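PDB 4ONZ: putative glycoside hydrolase from Bacteroides ovatus, which probably has the five-bladed beta-propeller fold of its clan, its own function not being established. Local coordinates for residues K232-R237 with G284-D289. Residues are numbered along the deposited sequence; the frame is centred on the assembly and turned at random.
Sequences KIIQPR and GQLLLD
I234 faces L286 and I233 faces L288 across a gap that only side chains bridge: the I234 and L286 CA atoms stand 9.0 Å apart, those of I233 and L288 9.7 Å. Residues 284-288 are the end of strand 281-288, while 232-237 run through the loop leading to strand 245-255. L286 reaches out from the strand with CG anti to its backbone N (chi1 -171°) and meets I234 tip to tip. Its CD2 lies 3.8 Å from I234 CD1 and 3.9 Å from I234 CG2, so one methyl sits against both branches of the isoleucine; L286 CD1 also touches I234 CG2, at 3.9 Å. The neighbouring pair meets differently, I233 and L288 crossing at about a right angle, with I233 CG2 3.8 Å from L288 CD2 and farther, at 4.4 Å, from L286 CD2. V296 of strand 296-299 touches both I233 and L286, and I234 also packs on Y263 of strand 258-266. The result is a small, largely buried aliphatic cluster, I233 at its more open edge. It joins a loop bonded through its backbone to I209, beside strand 210-214, to one face of antiparallel strands 258-266, 281-288 and 296-299, probably as inter-blade packing in a beta-propeller.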
loop_
_atom_site.group_PDB
_atom_site.type_symbol
_atom_site.label_atom_id
_atom_site.label_comp_id
_atom_site.label_asym_id
_atom_site.label_seq_id
_atom_site.Cartn_x
_atom_site.Cartn_y
_atom_site.Cartn_z
ATOM N N LYS A 232 2.719 16.059 -11.225
ATOM C CA LYS A 232 3.623 15.348 -10.320
ATOM C C LYS A 232 3.900 16.205 -9.099
ATOM O O LYS A 232 4.262 17.378 -9.223
ATOM C CB LYS A 232 4.949 15.021 -11.004
ATOM C CG LYS A 232 4.821 14.099 -12.193
ATOM C CD LYS A 232 6.157 13.898 -12.879
ATOM C CE LYS A 232 5.986 12.966 -14.062
ATOM N NZ LYS A 232 7.275 12.668 -14.735
ATOM N N ILE A 233 3.732 15.610 -7.924
ATOM C CA ILE A 233 3.997 16.276 -6.661
ATOM C C ILE A 233 5.475 16.133 -6.307
ATOM O O ILE A 233 6.107 17.103 -5.907
ATOM C CB ILE A 233 3.093 15.719 -5.557
ATOM C CG1 ILE A 233 1.633 15.986 -5.957
ATOM C CG2 ILE A 233 3.433 16.373 -4.228
ATOM C CD1 ILE A 233 0.610 15.465 -4.976
ATOM N N ILE A 234 5.992 14.907 -6.396
ATOM C CA ILE A 234 7.426 14.643 -6.289
ATOM C C ILE A 234 7.792 13.576 -7.307
ATOM O O ILE A 234 6.917 12.895 -7.864
ATOM C CB ILE A 234 7.913 14.201 -4.896
ATOM C CG1 ILE A 234 7.211 12.918 -4.429
ATOM C CG2 ILE A 234 7.739 15.342 -3.903
ATOM C CD1 ILE A 234 7.947 12.239 -3.298
ATOM N N GLN A 235 9.088 13.465 -7.563
ATOM C CA GLN A 235 9.617 12.477 -8.479
ATOM C C GLN A 235 11.000 12.055 -7.994
ATOM O O GLN A 235 11.506 12.594 -7.006
ATOM C CB GLN A 235 9.609 13.001 -9.920
ATOM C CG GLN A 235 10.283 14.339 -10.123
ATOM C CD GLN A 235 9.856 14.975 -11.429
ATOM O OE1 GLN A 235 9.092 15.932 -11.431
ATOM N NE2 GLN A 235 10.293 14.406 -12.546
ATOM N N PRO A 236 11.597 11.057 -8.650
ATOM C CA PRO A 236 12.895 10.555 -8.206
ATOM C C PRO A 236 14.035 11.559 -8.262
ATOM O O PRO A 236 14.026 12.475 -9.089
ATOM C CB PRO A 236 13.145 9.376 -9.144
ATOM C CG PRO A 236 11.779 8.907 -9.492
ATOM C CD PRO A 236 10.973 10.149 -9.629
ATOM N N ARG A 237 15.012 11.350 -7.380
ATOM C CA ARG A 237 16.148 12.229 -7.210
ATOM C C ARG A 237 17.459 11.473 -7.271
ATOM O O ARG A 237 17.673 10.540 -6.494
ATOM C CB ARG A 237 16.102 12.851 -5.817
ATOM C CG ARG A 237 14.860 13.630 -5.481
ATOM C CD ARG A 237 14.925 14.147 -4.048
ATOM N NE ARG A 237 14.783 13.096 -3.038
ATOM C CZ ARG A 237 14.769 13.317 -1.723
ATOM N NH1 ARG A 237 14.907 14.548 -1.248
ATOM N NH2 ARG A 237 14.625 12.309 -0.871
ATOM N N GLY A 284 10.628 6.516 2.785
ATOM C CA GLY A 284 10.764 7.924 3.118
ATOM C C GLY A 284 9.438 8.498 3.546
ATOM O O GLY A 284 8.436 7.785 3.622
ATOM N N GLN A 285 9.437 9.789 3.849
ATOM C CA GLN A 285 8.215 10.498 4.231
ATOM C C GLN A 285 8.172 11.864 3.579
ATOM O O GLN A 285 9.197 12.527 3.430
ATOM C CB GLN A 285 8.078 10.650 5.743
ATOM C CG GLN A 285 7.828 9.353 6.466
ATOM C CD GLN A 285 7.645 9.522 7.965
ATOM O OE1 GLN A 285 7.174 10.560 8.449
ATOM N NE2 GLN A 285 7.991 8.483 8.707
ATOM N N LEU A 286 6.967 12.265 3.199
ATOM C CA LEU A 286 6.708 13.538 2.567
ATOM C C LEU A 286 5.686 14.254 3.450
ATOM O O LEU A 286 4.673 13.659 3.826
ATOM C CB LEU A 286 6.145 13.287 1.166
ATOM C CG LEU A 286 5.983 14.451 0.195
ATOM C CD1 LEU A 286 7.331 15.111 -0.075
ATOM C CD2 LEU A 286 5.350 13.986 -1.110
ATOM N N LEU A 287 5.980 15.499 3.816
ATOM C CA LEU A 287 5.074 16.327 4.599
ATOM C C LEU A 287 4.447 17.324 3.647
ATOM O O LEU A 287 5.155 18.114 3.010
ATOM C CB LEU A 287 5.813 17.091 5.705
ATOM C CG LEU A 287 4.899 17.946 6.601
ATOM C CD1 LEU A 287 3.990 17.061 7.444
ATOM C CD2 LEU A 287 5.695 18.882 7.492
ATOM N N LEU A 288 3.123 17.297 3.553
ATOM C CA LEU A 288 2.414 18.215 2.682
ATOM C C LEU A 288 1.517 19.120 3.496
ATOM O O LEU A 288 1.145 18.789 4.617
ATOM C CB LEU A 288 1.603 17.462 1.634
ATOM C CG LEU A 288 2.474 16.468 0.860
ATOM C CD1 LEU A 288 2.277 15.064 1.420
ATOM C CD2 LEU A 288 2.152 16.468 -0.618
ATOM N N ASP A 289 1.161 20.254 2.906
ATOM C CA ASP A 289 0.320 21.242 3.577
ATOM C C ASP A 289 -1.079 20.670 3.812
ATOM O O ASP A 289 -1.690 20.103 2.902
ATOM C CB ASP A 289 0.270 22.533 2.749
ATOM C CG ASP A 289 -0.375 23.692 3.493
ATOM O OD1 ASP A 289 -1.554 23.586 3.867
ATOM O OD2 ASP A 289 0.295 24.725 3.669
#